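Local coordinates for aldose-aldose oxidoreductase (Caulobacter crescentus, PDB 5A04), which probably catalyses the oxidation of one aldose coupled to the reduction of another, by way of a tightly held NADP(H) cofactor, at residues 181-194 / 229-243. Numbering follows the deposited sequence.
Sequences GSLMDIGIYSLNAA and LLFPSGATANCVSAY. With BGC (beta-D-glucopyranose), chain H; NDP (NADPH dihydro-nicotinamide-adenine-dinucleotide phosphate), chain G.
S241 meets S182 where strand 236-242 packs against the first turn of helix 182-194, the two axes nearly antiparallel at 160° and 6.9 Å apart. The S241 hydroxyl donates to S182 OG at 2.7 Å; S182 OG is in turn hydrogen-bonded to the backbone O of D223, so a short relay of hydroxyls ends on a main-chain carbonyl. A chi1 of 177° carries S241 OG away from its backbone N and up against G187, and S241 CB comes within 3.4 Å of G187 CA, a tight approach that the missing side chain of G187 permits. This is also where the helix widens into a pi-type turn: the carbonyl O of S182 accepts from both I186 N and G187 N. One turn on, S190 OG is hydrogen-bonded to H161 ND1 and also lies 3.1 Å from V240 O. Y243 lies flat against the helix start, with S182 CB over its ring face in a CH-pi contact, 3.9 Å from the centroid; E222 takes the amide protons of G181 and L183. Toward the far end polarity gives way to carbon, A194 CB resting on L229 CD1, A237 CB and F231 CZ. D185 CB sits 3.1 Å from Y243 OH, while its carboxylate turns to glucose, OD1 accepting from O2 at 2.7 Å and OD2 from O3; R172 forms a salt bridge with OD1. Y189 OH and glucose O1 share a very short hydrogen bond. The buried hydroxyls are thus satisfied by each other, D223 and H161, and the D185 carboxylate by glucose and R172, consistent with the sheet fixing the helix that presents D185 and Y189 to the sugar.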
ATOM      1  N   GLY A 181       0.142   5.693 -19.635  1.00 15.20           N
ATOM      2  CA  GLY A 181      -1.117   5.831 -18.923  1.00 13.89           C
ATOM      3  C   GLY A 181      -0.974   6.414 -17.529  1.00 14.54           C
ATOM      4  O   GLY A 181      -0.267   7.410 -17.335  1.00 14.79           O
ATOM      5  N   SER A 182      -1.638   5.794 -16.553  1.00 14.31           N
ATOM      6  CA  SER A 182      -1.675   6.340 -15.189  1.00 14.75           C
ATOM      7  C   SER A 182      -0.295   6.627 -14.590  1.00 14.05           C
ATOM      8  O   SER A 182      -0.130   7.598 -13.862  1.00 14.51           O
ATOM      9  CB  SER A 182      -2.445   5.395 -14.257  1.00 15.82           C
ATOM     10  OG  SER A 182      -1.676   4.234 -13.954  1.00 15.72           O
ATOM     11  N   LEU A 183       0.702   5.804 -14.901  1.00 14.49           N
ATOM     12  CA  LEU A 183       2.021   6.008 -14.317  1.00 13.53           C
ATOM     13  C   LEU A 183       2.618   7.340 -14.746  1.00 15.17           C
ATOM     14  O   LEU A 183       3.296   7.998 -13.967  1.00 15.78           O
ATOM     15  CB  LEU A 183       2.963   4.870 -14.708  1.00 14.51           C
ATOM     16  CG  LEU A 183       4.385   4.934 -14.133  1.00 14.48           C
ATOM     17  CD1 LEU A 183       4.346   5.086 -12.600  1.00 15.64           C
ATOM     18  CD2 LEU A 183       5.181   3.690 -14.543  1.00 16.12           C
ATOM     19  N   MET A 184       2.383   7.721 -15.998  1.00 12.84           N
ATOM     20  CA  MET A 184       2.943   8.965 -16.507  1.00 14.28           C
ATOM     21  C   MET A 184       2.261  10.157 -15.836  1.00 17.44           C
ATOM     22  O   MET A 184       2.913  11.158 -15.537  1.00 18.99           O
ATOM     23  CB  MET A 184       2.804   9.024 -18.036  1.00 14.66           C
ATOM     24  CG  MET A 184       3.749   8.085 -18.771  1.00 16.03           C
ATOM     25  SD  MET A 184       5.476   8.511 -18.485  1.00 19.99           S
ATOM     26  CE  MET A 184       5.640   9.942 -19.523  1.00 20.31           C
ATOM     27  N   ASP A 185       0.978  10.017 -15.518  1.00 14.54           N
ATOM     28  CA  ASP A 185       0.195  11.166 -15.075  1.00 16.04           C
ATOM     29  C   ASP A 185       0.086  11.340 -13.573  1.00 18.02           C
ATOM     30  O   ASP A 185       0.216  12.453 -13.055  1.00 20.14           O
ATOM     31  CB  ASP A 185      -1.220  11.081 -15.639  1.00 17.76           C
ATOM     32  CG  ASP A 185      -2.041  12.305 -15.298  1.00 19.94           C
ATOM     33  OD1 ASP A 185      -1.736  13.389 -15.849  1.00 20.82           O
ATOM     34  OD2 ASP A 185      -2.965  12.188 -14.465  1.00 18.51           O
ATOM     35  N   ILE A 186      -0.220  10.252 -12.882  1.00 18.15           N
ATOM     36  CA  ILE A 186      -0.592  10.353 -11.482  1.00 14.40           C
ATOM     37  C   ILE A 186       0.264   9.401 -10.641  1.00 16.70           C
ATOM     38  O   ILE A 186       0.658   9.723  -9.512  1.00 16.41           O
ATOM     39  CB  ILE A 186      -2.131  10.087 -11.309  1.00 16.39           C
ATOM     40  CG1 ILE A 186      -2.533  10.193  -9.848  1.00 21.07           C
ATOM     41  CG2 ILE A 186      -2.563   8.762 -11.931  1.00 19.17           C
ATOM     42  CD1 ILE A 186      -2.253  11.565  -9.277  1.00 22.01           C
ATOM     43  N   GLY A 187       0.594   8.243 -11.199  1.00 16.08           N
ATOM     44  CA  GLY A 187       1.461   7.304 -10.504  1.00 14.83           C
ATOM     45  C   GLY A 187       2.844   7.870 -10.240  1.00 14.28           C
ATOM     46  O   GLY A 187       3.513   7.497  -9.272  1.00 14.91           O
ATOM     47  N   ILE A 188       3.270   8.796 -11.093  1.00 14.29           N
ATOM     48  CA  ILE A 188       4.544   9.468 -10.891  1.00 13.97           C
ATOM     49  C   ILE A 188       4.612  10.157  -9.511  1.00 12.96           C
ATOM     50  O   ILE A 188       5.698  10.296  -8.940  1.00 13.91           O
ATOM     51  CB  ILE A 188       4.795  10.488 -12.027  1.00 15.32           C
ATOM     52  CG1 ILE A 188       6.228  11.034 -11.973  1.00 17.22           C
ATOM     53  CG2 ILE A 188       3.742  11.594 -11.991  1.00 16.28           C
ATOM     54  CD1 ILE A 188       6.639  11.758 -13.255  1.00 16.69           C
ATOM     55  N   TYR A 189       3.469  10.562  -8.948  1.00 12.79           N
ATOM     56  CA  TYR A 189       3.515  11.128  -7.589  1.00 14.67           C
ATOM     57  C   TYR A 189       3.915  10.089  -6.540  1.00 14.41           C
ATOM     58  O   TYR A 189       4.585  10.420  -5.554  1.00 14.82           O
ATOM     59  CB  TYR A 189       2.171  11.751  -7.190  1.00 13.07           C
ATOM     60  CG  TYR A 189       1.858  13.039  -7.919  1.00 16.15           C
ATOM     61  CD1 TYR A 189       1.180  13.023  -9.132  1.00 18.76           C
ATOM     62  CD2 TYR A 189       2.225  14.268  -7.384  1.00 19.40           C
ATOM     63  CE1 TYR A 189       0.882  14.200  -9.804  1.00 18.79           C
ATOM     64  CE2 TYR A 189       1.926  15.450  -8.044  1.00 18.48           C
ATOM     65  CZ  TYR A 189       1.258  15.409  -9.247  1.00 20.76           C
ATOM     66  OH  TYR A 189       0.966  16.582  -9.904  1.00 19.06           O
ATOM     67  N   SER A 190       3.493   8.843  -6.727  1.00 14.04           N
ATOM     68  CA  SER A 190       3.893   7.772  -5.808  1.00 12.39           C
ATOM     69  C   SER A 190       5.400   7.542  -5.881  1.00 14.62           C
ATOM     70  O   SER A 190       6.072   7.380  -4.865  1.00 14.00           O
ATOM     71  CB  SER A 190       3.161   6.464  -6.142  1.00 14.06           C
ATOM     72  OG  SER A 190       1.763   6.594  -5.962  1.00 15.45           O
ATOM     73  N   LEU A 191       5.915   7.490  -7.107  1.00 13.63           N
ATOM     74  CA  LEU A 191       7.340   7.300  -7.334  1.00 12.82           C
ATOM     75  C   LEU A 191       8.162   8.459  -6.780  1.00 13.33           C
ATOM     76  O   LEU A 191       9.152   8.255  -6.068  1.00 13.53           O
ATOM     77  CB  LEU A 191       7.592   7.139  -8.836  1.00 13.72           C
ATOM     78  CG  LEU A 191       9.032   7.271  -9.311  1.00 13.68           C
ATOM     79  CD1 LEU A 191       9.888   6.182  -8.660  1.00 15.09           C
ATOM     80  CD2 LEU A 191       9.049   7.171 -10.839  1.00 13.87           C
ATOM     81  N   ASN A 192       7.743   9.678  -7.103  1.00 13.92           N
ATOM     82  CA  ASN A 192       8.488  10.864  -6.706  1.00 13.38           C
ATOM     83  C   ASN A 192       8.509  10.951  -5.175  1.00 15.89           C
ATOM     84  O   ASN A 192       9.545  11.249  -4.581  1.00 15.63           O
ATOM     85  CB  ASN A 192       7.878  12.125  -7.350  1.00 14.81           C
ATOM     86  CG  ASN A 192       8.813  13.328  -7.307  1.00 17.22           C
ATOM     87  OD1 ASN A 192       8.638  14.235  -6.493  1.00 16.65           O
ATOM     88  ND2 ASN A 192       9.792  13.354  -8.198  1.00 15.89           N
ATOM     89  N   ALA A 193       7.379  10.653  -4.536  1.00 15.17           N
ATOM     90  CA  ALA A 193       7.328  10.655  -3.066  1.00 13.90           C
ATOM     91  C   ALA A 193       8.211   9.571  -2.445  1.00 15.82           C
ATOM     92  O   ALA A 193       8.893   9.816  -1.449  1.00 15.24           O
ATOM     93  CB  ALA A 193       5.888  10.495  -2.564  1.00 13.13           C
ATOM     94  N   ALA A 194       8.201   8.371  -3.012  1.00 12.84           N
ATOM     95  CA  ALA A 194       9.052   7.316  -2.458  1.00 13.94           C
ATOM     96  C   ALA A 194      10.509   7.775  -2.473  1.00 15.79           C
ATOM     97  O   ALA A 194      11.252   7.550  -1.515  1.00 15.06           O
ATOM     98  CB  ALA A 194       8.888   6.017  -3.237  1.00 13.24           C
ATOM     99  N   LEU A 229       9.502  -0.890  -4.955  1.00 13.54           N
ATOM    100  CA  LEU A 229      10.869  -0.388  -5.043  1.00 13.89           C
ATOM    101  C   LEU A 229      11.688  -0.872  -3.863  1.00 15.14           C
ATOM    102  O   LEU A 229      11.207  -0.885  -2.727  1.00 14.57           O
ATOM    103  CB  LEU A 229      10.891   1.149  -5.073  1.00 14.47           C
ATOM    104  CG  LEU A 229      10.015   1.849  -6.116  1.00 14.86           C
ATOM    105  CD1 LEU A 229      10.007   3.356  -5.885  1.00 16.38           C
ATOM    106  CD2 LEU A 229      10.493   1.534  -7.523  1.00 15.53           C
ATOM    107  N   LEU A 230      12.935  -1.247  -4.132  1.00 13.83           N
ATOM    108  CA  LEU A 230      13.900  -1.506  -3.064  1.00 15.99           C
ATOM    109  C   LEU A 230      15.014  -0.473  -3.161  1.00 15.95           C
ATOM    110  O   LEU A 230      15.455  -0.152  -4.265  1.00 17.73           O
ATOM    111  CB  LEU A 230      14.469  -2.923  -3.182  1.00 15.16           C
ATOM    112  CG  LEU A 230      15.539  -3.344  -2.174  1.00 17.89           C
ATOM    113  CD1 LEU A 230      14.984  -3.439  -0.751  1.00 18.07           C
ATOM    114  CD2 LEU A 230      16.139  -4.691  -2.608  1.00 20.29           C
ATOM    115  N   PHE A 231      15.456   0.047  -2.016  1.00 15.77           N
ATOM    116  CA  PHE A 231      16.494   1.078  -1.976  1.00 17.21           C
ATOM    117  C   PHE A 231      17.778   0.535  -1.318  1.00 16.01           C
ATOM    118  O   PHE A 231      17.717  -0.453  -0.585  1.00 18.76           O
ATOM    119  CB  PHE A 231      15.983   2.304  -1.211  1.00 16.65           C
ATOM    120  CG  PHE A 231      14.808   2.992  -1.871  1.00 15.40           C
ATOM    121  CD1 PHE A 231      13.510   2.603  -1.595  1.00 14.78           C
ATOM    122  CD2 PHE A 231      15.016   4.030  -2.763  1.00 15.69           C
ATOM    123  CE1 PHE A 231      12.427   3.251  -2.206  1.00 14.57           C
ATOM    124  CE2 PHE A 231      13.949   4.681  -3.381  1.00 15.07           C
ATOM    125  CZ  PHE A 231      12.650   4.287  -3.096  1.00 16.55           C
ATOM    126  N   PRO A 232      18.933   1.186  -1.556  1.00 18.59           N
ATOM    127  CA  PRO A 232      20.198   0.655  -1.010  1.00 19.01           C
ATOM    128  C   PRO A 232      20.208   0.474   0.507  1.00 21.05           C
ATOM    129  O   PRO A 232      20.831  -0.464   1.005  1.00 20.25           O
ATOM    130  CB  PRO A 232      21.227   1.714  -1.432  1.00 20.24           C
ATOM    131  CG  PRO A 232      20.666   2.257  -2.709  1.00 20.10           C
ATOM    132  CD  PRO A 232      19.174   2.331  -2.455  1.00 17.97           C
ATOM    133  N   SER A 233      19.515   1.345   1.233  1.00 19.15           N
ATOM    134  CA  SER A 233      19.487   1.267   2.688  1.00 17.60           C
ATOM    135  C   SER A 233      18.694   0.072   3.194  1.00 17.72           C
ATOM    136  O   SER A 233      18.740  -0.260   4.386  1.00 21.47           O
ATOM    137  CB  SER A 233      18.872   2.537   3.273  1.00 18.52           C
ATOM    138  OG  SER A 233      17.482   2.544   2.995  1.00 19.12           O
ATOM    139  N   GLY A 234      17.934  -0.544   2.296  1.00 18.11           N
ATOM    140  CA  GLY A 234      17.018  -1.602   2.671  1.00 18.07           C
ATOM    141  C   GLY A 234      15.580  -1.119   2.765  1.00 18.89           C
ATOM    142  O   GLY A 234      14.668  -1.925   2.918  1.00 17.04           O
ATOM    143  N   ALA A 235      15.370   0.195   2.677  1.00 16.04           N
ATOM    144  CA  ALA A 235      14.009   0.738   2.609  1.00 16.62           C
ATOM    145  C   ALA A 235      13.239   0.137   1.424  1.00 15.63           C
ATOM    146  O   ALA A 235      13.812  -0.144   0.372  1.00 15.72           O
ATOM    147  CB  ALA A 235      14.040   2.271   2.497  1.00 17.30           C
ATOM    148  N   THR A 236      11.934  -0.038   1.607  1.00 15.11           N
ATOM    149  CA  THR A 236      11.066  -0.597   0.573  1.00 14.11           C
ATOM    150  C   THR A 236       9.899   0.343   0.293  1.00 16.73           C
ATOM    151  O   THR A 236       9.506   1.127   1.159  1.00 15.71           O
ATOM    152  CB  THR A 236      10.500  -1.976   0.990  1.00 16.45           C
ATOM    153  OG1 THR A 236       9.659  -1.811   2.143  1.00 17.92           O
ATOM    154  CG2 THR A 236      11.636  -2.937   1.341  1.00 18.74           C
ATOM    155  N   ALA A 237       9.333   0.269  -0.907  1.00 15.12           N
ATOM    156  CA  ALA A 237       8.094   0.996  -1.178  1.00 15.66           C
ATOM    157  C   ALA A 237       7.121   0.128  -1.965  1.00 16.06           C
ATOM    158  O   ALA A 237       7.515  -0.610  -2.875  1.00 13.95           O
ATOM    159  CB  ALA A 237       8.366   2.310  -1.927  1.00 16.04           C
ATOM    160  N   ASN A 238       5.854   0.196  -1.567  1.00 12.57           N
ATOM    161  CA  ASN A 238       4.728  -0.385  -2.306  1.00 14.07           C
ATOM    162  C   ASN A 238       3.913   0.764  -2.855  1.00 15.79           C
ATOM    163  O   ASN A 238       3.412   1.576  -2.063  1.00 15.70           O
ATOM    164  CB  ASN A 238       3.805  -1.211  -1.404  1.00 15.52           C
ATOM    165  CG  ASN A 238       4.138  -2.684  -1.368  1.00 16.78           C
ATOM    166  OD1 ASN A 238       5.095  -3.153  -1.992  1.00 15.85           O
ATOM    167  ND2 ASN A 238       3.341  -3.429  -0.604  1.00 16.43           N
ATOM    168  N   CYS A 239       3.744   0.811  -4.173  1.00 12.90           N
ATOM    169  CA  CYS A 239       3.130   1.956  -4.837  1.00 12.31           C
ATOM    170  C   CYS A 239       1.959   1.565  -5.723  1.00 14.84           C
ATOM    171  O   CYS A 239       2.047   0.608  -6.505  1.00 14.39           O
ATOM    172  CB  CYS A 239       4.182   2.683  -5.680  1.00 15.14           C
ATOM    173  SG  CYS A 239       5.668   3.210  -4.764  1.00 16.92           S
ATOM    174  N   VAL A 240       0.871   2.325  -5.630  1.00 13.29           N
ATOM    175  CA  VAL A 240      -0.245   2.177  -6.558  1.00 13.54           C
ATOM    176  C   VAL A 240      -0.288   3.339  -7.551  1.00 15.11           C
ATOM    177  O   VAL A 240      -0.104   4.492  -7.162  1.00 15.79           O
ATOM    178  CB  VAL A 240      -1.596   2.093  -5.805  1.00 15.35           C
ATOM    179  CG1 VAL A 240      -2.775   2.380  -6.742  1.00 16.24           C
ATOM    180  CG2 VAL A 240      -1.744   0.719  -5.133  1.00 15.21           C
ATOM    181  N   SER A 241      -0.526   3.016  -8.824  1.00 12.30           N
ATOM    182  CA  SER A 241      -0.823   3.991  -9.878  1.00 13.64           C
ATOM    183  C   SER A 241      -2.088   3.530 -10.587  1.00 15.08           C
ATOM    184  O   SER A 241      -2.129   2.393 -11.071  1.00 16.02           O
ATOM    185  CB  SER A 241       0.339   4.083 -10.880  1.00 13.58           C
ATOM    186  OG  SER A 241       0.026   4.982 -11.930  1.00 14.00           O
ATOM    187  N   ALA A 242      -3.123   4.376 -10.658  1.00 13.89           N
ATOM    188  CA  ALA A 242      -4.397   3.902 -11.196  1.00 15.56           C
ATOM    189  C   ALA A 242      -5.205   4.998 -11.895  1.00 16.27           C
ATOM    190  O   ALA A 242      -5.144   6.168 -11.526  1.00 15.36           O
ATOM    191  CB  ALA A 242      -5.238   3.275 -10.070  1.00 15.85           C
ATOM    192  N   TYR A 243      -5.975   4.586 -12.894  1.00 14.86           N
ATOM    193  CA  TYR A 243      -6.903   5.468 -13.585  1.00 14.36           C
ATOM    194  C   TYR A 243      -8.359   5.037 -13.340  1.00 16.16           C
ATOM    195  O   TYR A 243      -9.276   5.559 -13.975  1.00 17.08           O
ATOM    196  CB  TYR A 243      -6.611   5.474 -15.091  1.00 15.67           C
ATOM    197  CG  TYR A 243      -5.751   6.618 -15.617  1.00 15.53           C
ATOM    198  CD1 TYR A 243      -5.557   7.785 -14.890  1.00 15.49           C
ATOM    199  CD2 TYR A 243      -5.157   6.528 -16.875  1.00 16.35           C
ATOM    200  CE1 TYR A 243      -4.795   8.832 -15.404  1.00 15.27           C
ATOM    201  CE2 TYR A 243      -4.400   7.563 -17.395  1.00 15.75           C
ATOM    202  CZ  TYR A 243      -4.216   8.712 -16.663  1.00 16.06           C
ATOM    203  OH  TYR A 243      -3.465   9.730 -17.208  1.00 16.04           O
TER
HETATM  204  C2  BGC H1341      -2.265  15.218 -12.911  1.00 25.92           C
HETATM  205  C3  BGC H1341      -3.787  15.419 -12.903  1.00 26.26           C
HETATM  206  C4  BGC H1341      -4.338  15.134 -11.536  1.00 30.69           C
HETATM  207  C5  BGC H1341      -3.593  15.914 -10.466  1.00 31.37           C
HETATM  208  C6  BGC H1341      -4.042  15.418  -9.067  1.00 29.88           C
HETATM  209  C1  BGC H1341      -1.734  16.091 -11.864  1.00 24.78           C
HETATM  210  O1  BGC H1341      -0.307  16.071 -11.897  1.00 23.93           O
HETATM  211  O2  BGC H1341      -1.762  15.564 -14.195  1.00 22.89           O
HETATM  212  O3  BGC H1341      -4.330  14.528 -13.865  1.00 24.12           O
HETATM  213  O4  BGC H1341      -5.717  15.469 -11.504  1.00 32.39           O
HETATM  214  O5  BGC H1341      -2.203  15.701 -10.570  1.00 29.45           O
HETATM  215  O6  BGC H1341      -3.505  16.261  -8.039  1.00 38.45           O
HETATM  216  PA  NDP G1340      -5.253  20.356 -20.712  1.00 21.44           P
HETATM  217  O1A NDP G1340      -5.664  19.413 -21.788  1.00 21.20           O
HETATM  218  O2A NDP G1340      -6.295  20.864 -19.754  1.00 21.43           O
HETATM  219  O5B NDP G1340      -4.486  21.661 -21.356  1.00 21.73           O
HETATM  220  C5B NDP G1340      -3.514  21.219 -22.260  1.00 20.16           C
HETATM  221  C4B NDP G1340      -3.207  22.439 -23.141  1.00 20.80           C
HETATM  222  O4B NDP G1340      -2.020  22.227 -23.907  1.00 18.77           O
HETATM  223  C3B NDP G1340      -4.362  22.661 -24.145  1.00 23.24           C
HETATM  224  O3B NDP G1340      -5.377  23.436 -23.590  1.00 22.31           O
HETATM  225  C2B NDP G1340      -3.651  23.506 -25.210  1.00 21.43           C
HETATM  226  O2B NDP G1340      -3.531  24.758 -24.859  1.00 19.59           O
HETATM  227  C1B NDP G1340      -2.184  22.901 -25.139  1.00 21.05           C
HETATM  228  N9A NDP G1340      -1.903  21.986 -26.249  1.00 22.62           N
HETATM  229  C8A NDP G1340      -0.911  22.123 -27.214  1.00 24.57           C
HETATM  230  N7A NDP G1340      -0.919  21.129 -28.123  1.00 21.93           N
HETATM  231  C5A NDP G1340      -1.975  20.303 -27.726  1.00 24.23           C
HETATM  232  C6A NDP G1340      -2.489  19.106 -28.257  1.00 28.72           C
HETATM  233  N6A NDP G1340      -1.924  18.548 -29.383  1.00 29.32           N
HETATM  234  N1A NDP G1340      -3.552  18.465 -27.681  1.00 25.66           N
HETATM  235  C2A NDP G1340      -4.063  19.086 -26.553  1.00 26.28           C
HETATM  236  N3A NDP G1340      -3.680  20.208 -25.934  1.00 23.75           N
HETATM  237  C4A NDP G1340      -2.611  20.820 -26.554  1.00 23.86           C
HETATM  238  O3  NDP G1340      -4.121  19.441 -19.913  1.00 21.64           O
HETATM  239  PN  NDP G1340      -3.769  19.889 -18.388  1.00 20.12           P
HETATM  240  O1N NDP G1340      -3.498  21.332 -18.249  1.00 19.57           O
HETATM  241  O2N NDP G1340      -4.477  19.048 -17.350  1.00 20.25           O
HETATM  242  O5D NDP G1340      -2.177  19.151 -18.274  1.00 19.23           O
HETATM  243  C5D NDP G1340      -1.219  19.775 -19.082  1.00 18.75           C
HETATM  244  C4D NDP G1340       0.173  19.432 -18.481  1.00 17.80           C
HETATM  245  O4D NDP G1340       0.179  19.832 -17.076  1.00 19.99           O
HETATM  246  C3D NDP G1340       0.443  17.881 -18.482  1.00 19.77           C
HETATM  247  O3D NDP G1340       1.846  17.632 -18.684  1.00 18.16           O
HETATM  248  C2D NDP G1340       0.061  17.455 -17.072  1.00 19.90           C
HETATM  249  O2D NDP G1340       0.823  16.349 -16.619  1.00 20.77           O
HETATM  250  C1D NDP G1340       0.497  18.727 -16.263  1.00 17.32           C
HETATM  251  N1N NDP G1340      -0.315  18.862 -15.051  1.00 17.33           N
HETATM  252  C2N NDP G1340       0.299  19.016 -13.819  1.00 20.25           C
HETATM  253  C3N NDP G1340      -0.474  19.167 -12.703  1.00 19.08           C
HETATM  254  C7N NDP G1340       0.170  19.325 -11.400  1.00 20.95           C
HETATM  255  O7N NDP G1340      -0.477  19.299 -10.337  1.00 21.88           O
HETATM  256  N7N NDP G1340       1.547  19.520 -11.346  1.00 18.07           N
HETATM  257  C4N NDP G1340      -1.962  19.172 -12.754  1.00 21.40           C
HETATM  258  C5N NDP G1340      -2.515  18.960 -14.100  1.00 19.66           C
HETATM  259  C6N NDP G1340      -1.723  18.827 -15.163  1.00 19.24           C
HETATM  260  P2B NDP G1340      -3.771  25.960 -26.071  1.00 21.07           P
HETATM  261  O1X NDP G1340      -2.803  25.481 -27.129  1.00 21.29           O
HETATM  262  O2X NDP G1340      -5.227  25.740 -26.345  1.00 20.67           O
HETATM  263  O3X NDP G1340      -3.392  27.242 -25.333  1.00 20.60           O